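Local coordinates for protein 3-hydroxyacyl-thioester dehydratase Z (Mycobacterium tuberculosis, PDB 2C2I) that probably catalyses the reversible hydration of trans-enoyl-CoA thioesters to (3R)-3-hydroxyacyl-CoA in fatty acid metabolism, acting as a hotdog-fold homodimer, at residues R2-V7 with Q76-K81; A8-A13 with S110-V115. All coordinates share one frame; numbering follows the deposited sequence.

Interaction 1 of 2, residues R2-V7 with Q76-K81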
ATOM      1  N   ARG A   2      22.692   3.975  -8.506  1.00 32.49           N
ATOM      2  CA  ARG A   2      23.674   4.121  -7.387  1.00 31.89           C
ATOM      3  C   ARG A   2      23.789   2.812  -6.599  1.00 31.10           C
ATOM      4  O   ARG A   2      22.777   2.218  -6.232  1.00 31.28           O
ATOM      5  CB  ARG A   2      23.235   5.268  -6.481  1.00 31.76           C
ATOM      6  CG  ARG A   2      24.140   5.572  -5.311  1.00 34.05           C
ATOM      7  CD  ARG A   2      23.587   6.738  -4.504  1.00 35.29           C
ATOM      8  NE  ARG A   2      24.590   7.234  -3.563  1.00 37.15           N
ATOM      9  CZ  ARG A   2      24.430   8.279  -2.755  1.00 36.81           C
ATOM     10  NH1 ARG A   2      23.295   8.981  -2.752  1.00 38.21           N
ATOM     11  NH2 ARG A   2      25.419   8.628  -1.946  1.00 35.78           N
ATOM     12  N   THR A   3      25.017   2.349  -6.363  1.00 29.73           N
ATOM     13  CA  THR A   3      25.247   1.132  -5.584  1.00 28.52           C
ATOM     14  C   THR A   3      25.859   1.530  -4.251  1.00 26.58           C
ATOM     15  O   THR A   3      26.885   2.212  -4.216  1.00 26.75           O
ATOM     16  CB  THR A   3      26.202   0.131  -6.295  1.00 29.69           C
ATOM     17  OG1 THR A   3      25.587  -0.370  -7.487  1.00 31.16           O
ATOM     18  CG2 THR A   3      26.525  -1.054  -5.389  1.00 30.14           C
ATOM     19  N   PHE A   4      25.213   1.128  -3.164  1.00 23.87           N
ATOM     20  CA  PHE A   4      25.796   1.283  -1.844  1.00 21.76           C
ATOM     21  C   PHE A   4      26.525  -0.025  -1.565  1.00 21.36           C
ATOM     22  O   PHE A   4      25.903  -1.080  -1.505  1.00 21.99           O
ATOM     23  CB  PHE A   4      24.703   1.560  -0.803  1.00 20.31           C
ATOM     24  CG  PHE A   4      24.058   2.931  -0.950  1.00 18.57           C
ATOM     25  CD1 PHE A   4      24.629   4.051  -0.357  1.00 15.71           C
ATOM     26  CD2 PHE A   4      22.885   3.097  -1.687  1.00 18.88           C
ATOM     27  CE1 PHE A   4      24.049   5.321  -0.497  1.00 17.47           C
ATOM     28  CE2 PHE A   4      22.300   4.360  -1.833  1.00 17.55           C
ATOM     29  CZ  PHE A   4      22.881   5.474  -1.242  1.00 17.61           C
ATOM     30  N   GLU A   5      27.836   0.043  -1.372  1.00 21.35           N
ATOM     31  CA  GLU A   5      28.636  -1.169  -1.144  1.00 21.33           C
ATOM     32  C   GLU A   5      28.270  -1.929   0.136  1.00 20.32           C
ATOM     33  O   GLU A   5      28.606  -3.112   0.277  1.00 19.93           O
ATOM     34  CB  GLU A   5      30.144  -0.849  -1.193  1.00 22.65           C
ATOM     35  CG  GLU A   5      30.644  -0.265  -2.535  1.00 27.04           C
ATOM     36  CD  GLU A   5      30.458  -1.211  -3.725  1.00 33.03           C
ATOM     37  OE1 GLU A   5      30.597  -2.450  -3.546  1.00 35.88           O
ATOM     38  OE2 GLU A   5      30.181  -0.714  -4.843  1.00 34.36           O
ATOM     39  N   SER A   6      27.593  -1.250   1.068  1.00 18.17           N
ATOM     40  CA  SER A   6      27.227  -1.827   2.368  1.00 16.91           C
ATOM     41  C   SER A   6      26.220  -0.938   3.064  1.00 15.98           C
ATOM     42  O   SER A   6      26.024   0.188   2.661  1.00 14.35           O
ATOM     43  CB  SER A   6      28.452  -1.914   3.287  1.00 16.63           C
ATOM     44  OG  SER A   6      28.804  -0.609   3.736  1.00 16.99           O
ATOM     45  N   VAL A   7      25.636  -1.441   4.155  1.00 16.31           N
ATOM     46  CA  VAL A   7      24.657  -0.679   4.936  1.00 15.46           C
ATOM     47  C   VAL A   7      25.313   0.453   5.715  1.00 15.15           C
ATOM     48  O   VAL A   7      24.678   1.466   6.009  1.00 13.37           O
ATOM     49  CB  VAL A   7      23.837  -1.583   5.865  1.00 16.07           C
ATOM     50  CG1 VAL A   7      22.891  -2.464   5.036  1.00 16.74           C
ATOM     51  CG2 VAL A   7      24.740  -2.430   6.815  1.00 17.43           C
ATOM     52  N   GLN A  76      15.208   1.001  -9.432  1.00 18.90           N
ATOM     53  CA  GLN A  76      15.763   1.717 -10.576  1.00 19.89           C
ATOM     54  C   GLN A  76      16.764   2.795 -10.135  1.00 20.47           C
ATOM     55  O   GLN A  76      17.611   3.223 -10.933  1.00 20.24           O
ATOM     56  CB  GLN A  76      14.654   2.374 -11.416  1.00 20.38           C
ATOM     57  CG  GLN A  76      13.796   1.394 -12.219  1.00 21.31           C
ATOM     58  CD  GLN A  76      12.736   2.075 -13.058  1.00 21.16           C
ATOM     59  OE1 GLN A  76      12.676   3.302 -13.139  1.00 24.78           O
ATOM     60  NE2 GLN A  76      11.902   1.282 -13.702  1.00 26.00           N
HETATM   61  N   MSE A  77      16.668   3.217  -8.873  1.00 19.28           N
HETATM   62  CA  MSE A  77      17.514   4.297  -8.331  1.00 20.64           C
HETATM   63  C   MSE A  77      18.804   3.840  -7.657  1.00 21.22           C
HETATM   64  O   MSE A  77      19.846   4.470  -7.828  1.00 22.14           O
HETATM   65  CB  MSE A  77      16.724   5.119  -7.318  1.00 20.13           C
HETATM   66  CG  MSE A  77      15.437   5.710  -7.842  1.00 19.91           C
HETATM   67 SE   MSE A  77      14.601   6.630  -6.360  1.00 19.89          SE
HETATM   68  CE  MSE A  77      12.825   6.685  -6.950  1.00 20.19           C
ATOM     69  N   TYR A  78      18.727   2.790  -6.841  1.00 21.08           N
ATOM     70  CA  TYR A  78      19.881   2.344  -6.033  1.00 21.94           C
ATOM     71  C   TYR A  78      19.715   0.905  -5.630  1.00 21.83           C
ATOM     72  O   TYR A  78      18.605   0.357  -5.678  1.00 20.93           O
ATOM     73  CB  TYR A  78      20.087   3.207  -4.768  1.00 21.62           C
ATOM     74  CG  TYR A  78      18.901   3.227  -3.828  1.00 22.21           C
ATOM     75  CD1 TYR A  78      18.842   2.388  -2.714  1.00 21.49           C
ATOM     76  CD2 TYR A  78      17.832   4.074  -4.069  1.00 21.36           C
ATOM     77  CE1 TYR A  78      17.725   2.408  -1.863  1.00 23.27           C
ATOM     78  CE2 TYR A  78      16.722   4.098  -3.238  1.00 22.93           C
ATOM     79  CZ  TYR A  78      16.668   3.273  -2.150  1.00 22.46           C
ATOM     80  OH  TYR A  78      15.546   3.343  -1.345  1.00 24.69           O
ATOM     81  N   THR A  79      20.831   0.283  -5.260  1.00 22.00           N
ATOM     82  CA  THR A  79      20.790  -1.013  -4.616  1.00 23.05           C
ATOM     83  C   THR A  79      21.738  -0.983  -3.427  1.00 22.01           C
ATOM     84  O   THR A  79      22.612  -0.126  -3.351  1.00 21.80           O
ATOM     85  CB  THR A  79      21.194  -2.157  -5.563  1.00 23.79           C
ATOM     86  OG1 THR A  79      22.525  -1.936  -6.025  1.00 26.09           O
ATOM     87  CG2 THR A  79      20.234  -2.235  -6.771  1.00 26.63           C
ATOM     88  N   VAL A  80      21.544  -1.918  -2.506  1.00 21.90           N
ATOM     89  CA  VAL A  80      22.378  -2.023  -1.312  1.00 22.12           C
ATOM     90  C   VAL A  80      22.988  -3.436  -1.273  1.00 22.93           C
ATOM     91  O   VAL A  80      22.263  -4.421  -1.213  1.00 22.46           O
ATOM     92  CB  VAL A  80      21.554  -1.756  -0.027  1.00 21.60           C
ATOM     93  CG1 VAL A  80      22.421  -1.924   1.244  1.00 21.25           C
ATOM     94  CG2 VAL A  80      20.898  -0.374  -0.061  1.00 20.44           C
ATOM     95  N   LYS A  81      24.317  -3.521  -1.313  1.00 24.13           N
ATOM     96  CA  LYS A  81      25.018  -4.808  -1.286  1.00 24.76           C
ATOM     97  C   LYS A  81      25.157  -5.339   0.133  1.00 23.93           C
ATOM     98  O   LYS A  81      25.000  -4.597   1.112  1.00 23.30           O
ATOM     99  CB  LYS A  81      26.409  -4.686  -1.926  1.00 25.87           C
ATOM    100  CG  LYS A  81      26.433  -4.583  -3.442  1.00 28.78           C
ATOM    101  CD  LYS A  81      27.845  -4.276  -3.916  1.00 33.66           C
ATOM    102  CE  LYS A  81      28.044  -4.563  -5.415  1.00 35.17           C
ATOM    103  NZ  LYS A  81      29.408  -4.165  -5.878  1.00 37.56           N
TER
HETATM  104  O   HOH W   1      25.716  -4.421   3.671  1.00 21.74           O
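R2 and M77, a selenomethionine, meet just ahead of a small two-stranded parallel sheet that pairs strand 3-4 with strand 79-80 beside the main hotdog sheet. R2 N gives its hydrogen to M77 O at 3.0 Å, tilted from the carbonyl plane. At Y78 the side chain starts near R2 but leaves the interface. With CG set between backbone N and carbonyl carbon (chi1 59°), the ring swings off toward V18 and Y149, and CB remains at the edge of the F4 ring, 3.9 Å from F4 CE2. The neighbouring ring atom, F4 CZ, lies over one face of the R2 guanidinium, toward its rim, and R2 NH2 forms a salt bridge with E16 OE1. T79 then supplies the classic parallel pairing, straddling T3: its N donates to R2 O at 2.9 Å, and its O accepts an almost straight bond from F4 N, also 2.9 Å. V80 packs with its methyls: CG2 lies near F4 CD2, and CG1 meets V7 CG1 at 3.9 Å, the V7 and V80 side chains crossing at about a right angle. K81 ends the ladder, its N pointing directly at F4 O, 2.9 Å away, while a water joins its O to V7 N at the start of the next helix. Its extended chain runs alongside E5 and past the T3 methyl, CD lying 3.8 Å from T3 CG2. A bend at chi2 (-62°) brings the E5 carboxylate alongside the lysine chain, and K81 NZ meets the syn side of E5 OE1 at 3.1 Å, 15° out of the carboxylate plane.

Interaction 2 of 2, residues A8-A13 with S110-V115; sequences ADLAAA and SSLVGV
A classic beta bulge in strand 105-119, where V113 and G114 both face T126, shapes this helix-on-sheet contact: the residues flanking the bulge both turn toward the helix, L112 meeting L10 and A13, V115 meeting L10 and A11. A regular strand would turn residues three apart to opposite faces; the extra residue brings these two onto the same one. The axes of helix segment 8-12 and strand segment 110-115 pass 8.0 Å apart, their directions 127° from each other, and the interface is apolar, with no hydrogen bond across it. L112 makes its contacts mainly through CD2. With CG opposite the backbone N (chi1 -174°), the leucine reaches CD2 out to the last turn of the helix, where it lies 3.9 Å from L10 CD1 and only 3.3 Å from L10 O. That oxygen already accepts a backbone bond from A13 N at 2.9 Å, so the methyl packs against a carbonyl whose polar need is at least partly met. The same CD2 also lies 4.2 Å from A13 CB. V115 divides its two methyls: CG2 faces L10 CG at 4.0 Å, and CG1 sits 4.0 Å from A11 CB. Its CB comes still nearer, 3.8 Å from A11 CA, bringing the branched valine close against the helix backbone where alanine leaves little bulk. Around this contact, L112 is backed by V18 of strand 17-25 and A125 of strand 122-133, the two strands that border 105-119 in the antiparallel sheet, while L10 and A13 rest on F4 of strand 3-4.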
ATOM      1  N   ALA A   8      26.599   0.298   6.019  1.00 14.94           N
ATOM      2  CA  ALA A   8      27.385   1.428   6.577  1.00 15.02           C
ATOM      3  C   ALA A   8      27.451   2.585   5.578  1.00 14.71           C
ATOM      4  O   ALA A   8      27.420   3.775   5.945  1.00 14.48           O
ATOM      5  CB  ALA A   8      28.779   0.959   6.940  1.00 15.23           C
ATOM      6  N   ASP A   9      27.514   2.246   4.296  1.00 14.03           N
ATOM      7  CA  ASP A   9      27.652   3.287   3.277  1.00 13.79           C
ATOM      8  C   ASP A   9      26.315   3.964   3.097  1.00 12.94           C
ATOM      9  O   ASP A   9      26.251   5.159   2.830  1.00 11.76           O
ATOM     10  CB  ASP A   9      28.158   2.711   1.967  1.00 13.91           C
ATOM     11  CG  ASP A   9      29.636   2.308   2.041  1.00 16.26           C
ATOM     12  OD1 ASP A   9      30.250   2.477   3.125  1.00 18.81           O
ATOM     13  OD2 ASP A   9      30.170   1.833   1.015  1.00 19.50           O
ATOM     14  N   LEU A  10      25.252   3.185   3.252  1.00 12.98           N
ATOM     15  CA  LEU A  10      23.896   3.719   3.246  1.00 13.42           C
ATOM     16  C   LEU A  10      23.708   4.738   4.402  1.00 12.90           C
ATOM     17  O   LEU A  10      23.248   5.874   4.193  1.00 12.60           O
ATOM     18  CB  LEU A  10      22.882   2.564   3.345  1.00 13.43           C
ATOM     19  CG  LEU A  10      21.404   2.920   3.184  1.00 13.79           C
ATOM     20  CD1 LEU A  10      21.106   3.380   1.772  1.00 13.25           C
ATOM     21  CD2 LEU A  10      20.513   1.762   3.626  1.00 14.57           C
ATOM     22  N   ALA A  11      24.085   4.330   5.610  1.00 13.46           N
ATOM     23  CA  ALA A  11      24.026   5.199   6.792  1.00 13.22           C
ATOM     24  C   ALA A  11      24.759   6.529   6.573  1.00 12.88           C
ATOM     25  O   ALA A  11      24.263   7.587   6.966  1.00 12.48           O
ATOM     26  CB  ALA A  11      24.565   4.481   8.006  1.00 14.96           C
ATOM     27  N   ALA A  12      25.917   6.480   5.920  1.00 13.19           N
ATOM     28  CA  ALA A  12      26.704   7.697   5.665  1.00 13.82           C
ATOM     29  C   ALA A  12      26.031   8.669   4.689  1.00 14.48           C
ATOM     30  O   ALA A  12      26.407   9.850   4.620  1.00 14.67           O
ATOM     31  CB  ALA A  12      28.088   7.330   5.154  1.00 14.42           C
ATOM     32  N   ALA A  13      25.054   8.159   3.937  1.00 14.03           N
ATOM     33  CA  ALA A  13      24.338   8.945   2.925  1.00 14.14           C
ATOM     34  C   ALA A  13      23.008   9.501   3.426  1.00 14.13           C
ATOM     35  O   ALA A  13      22.242  10.104   2.641  1.00 14.02           O
ATOM     36  CB  ALA A  13      24.132   8.113   1.654  1.00 14.66           C
ATOM     37  N   SER A 110      13.385   9.960  -4.846  1.00 10.33           N
ATOM     38  CA  SER A 110      13.480   9.623  -3.414  1.00  9.80           C
ATOM     39  C   SER A 110      14.718  10.224  -2.736  1.00  9.72           C
ATOM     40  O   SER A 110      15.762  10.419  -3.380  1.00 10.23           O
ATOM     41  CB  SER A 110      13.500   8.099  -3.221  1.00  9.76           C
ATOM     42  OG  SER A 110      12.289   7.494  -3.668  1.00  8.86           O
ATOM     43  N   SER A 111      14.605  10.460  -1.434  1.00 10.17           N
ATOM     44  CA  SER A 111      15.727  10.927  -0.607  1.00 10.81           C
ATOM     45  C   SER A 111      15.815  10.082   0.634  1.00 10.65           C
ATOM     46  O   SER A 111      14.792   9.581   1.121  1.00  9.15           O
ATOM     47  CB  SER A 111      15.494  12.375  -0.172  1.00 12.32           C
ATOM     48  OG  SER A 111      15.258  13.183  -1.310  1.00 16.87           O
ATOM     49  N   LEU A 112      17.030   9.919   1.164  1.00  9.84           N
ATOM     50  CA  LEU A 112      17.190   9.155   2.393  1.00 10.30           C
ATOM     51  C   LEU A 112      17.017  10.053   3.625  1.00 10.24           C
ATOM     52  O   LEU A 112      17.814  10.983   3.860  1.00 10.20           O
ATOM     53  CB  LEU A 112      18.572   8.479   2.375  1.00 10.12           C
ATOM     54  CG  LEU A 112      18.965   7.501   3.458  1.00 12.75           C
ATOM     55  CD1 LEU A 112      17.923   6.369   3.525  1.00 12.86           C
ATOM     56  CD2 LEU A 112      20.347   6.949   3.056  1.00 11.88           C
ATOM     57  N   VAL A 113      15.967   9.789   4.404  1.00  9.15           N
ATOM     58  CA  VAL A 113      15.699  10.570   5.611  1.00  9.67           C
ATOM     59  C   VAL A 113      16.649  10.172   6.740  1.00 10.01           C
ATOM     60  O   VAL A 113      17.247  11.038   7.407  1.00 11.16           O
ATOM     61  CB  VAL A 113      14.229  10.447   6.044  1.00  9.19           C
ATOM     62  CG1 VAL A 113      13.974  11.207   7.338  1.00 11.22           C
ATOM     63  CG2 VAL A 113      13.332  11.007   4.948  1.00 10.18           C
ATOM     64  N   GLY A 114      16.827   8.870   6.927  1.00  9.69           N
ATOM     65  CA  GLY A 114      17.627   8.400   8.046  1.00  9.97           C
ATOM     66  C   GLY A 114      17.838   6.915   7.970  1.00 10.54           C
ATOM     67  O   GLY A 114      17.097   6.213   7.287  1.00  8.18           O
ATOM     68  N   VAL A 115      18.858   6.436   8.681  1.00 10.45           N
ATOM     69  CA  VAL A 115      19.162   5.028   8.695  1.00 11.72           C
ATOM     70  C   VAL A 115      19.410   4.652  10.130  1.00 12.69           C
ATOM     71  O   VAL A 115      20.204   5.304  10.798  1.00 13.92           O
ATOM     72  CB  VAL A 115      20.432   4.707   7.877  1.00 11.47           C
ATOM     73  CG1 VAL A 115      20.786   3.243   8.022  1.00 12.81           C
ATOM     74  CG2 VAL A 115      20.224   5.081   6.378  1.00 11.84           C
TER

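From the N terminus, strand 3-4 leads straight into helix 7-12, and each finds its partner far along the chain. Interaction 1 closes first, when the chain returns at 76-81 after an excursion of 68 residues, just over half of them helical. Because the chain passes 2-7, 8-13, 76-81 and 110-115 in that order, the first loop closes while the second is still open, and the two cross. The contacts also touch: the F4 ring extends from the parallel sheet onto the helix, CE1 3.5 Å from A13 CB, and M77 CE packs on S110 OG. Interaction 1 ties the N-terminal strand to strand 79-80; interaction 2 ties the following helix to strand 105-119 of the antiparallel sheet.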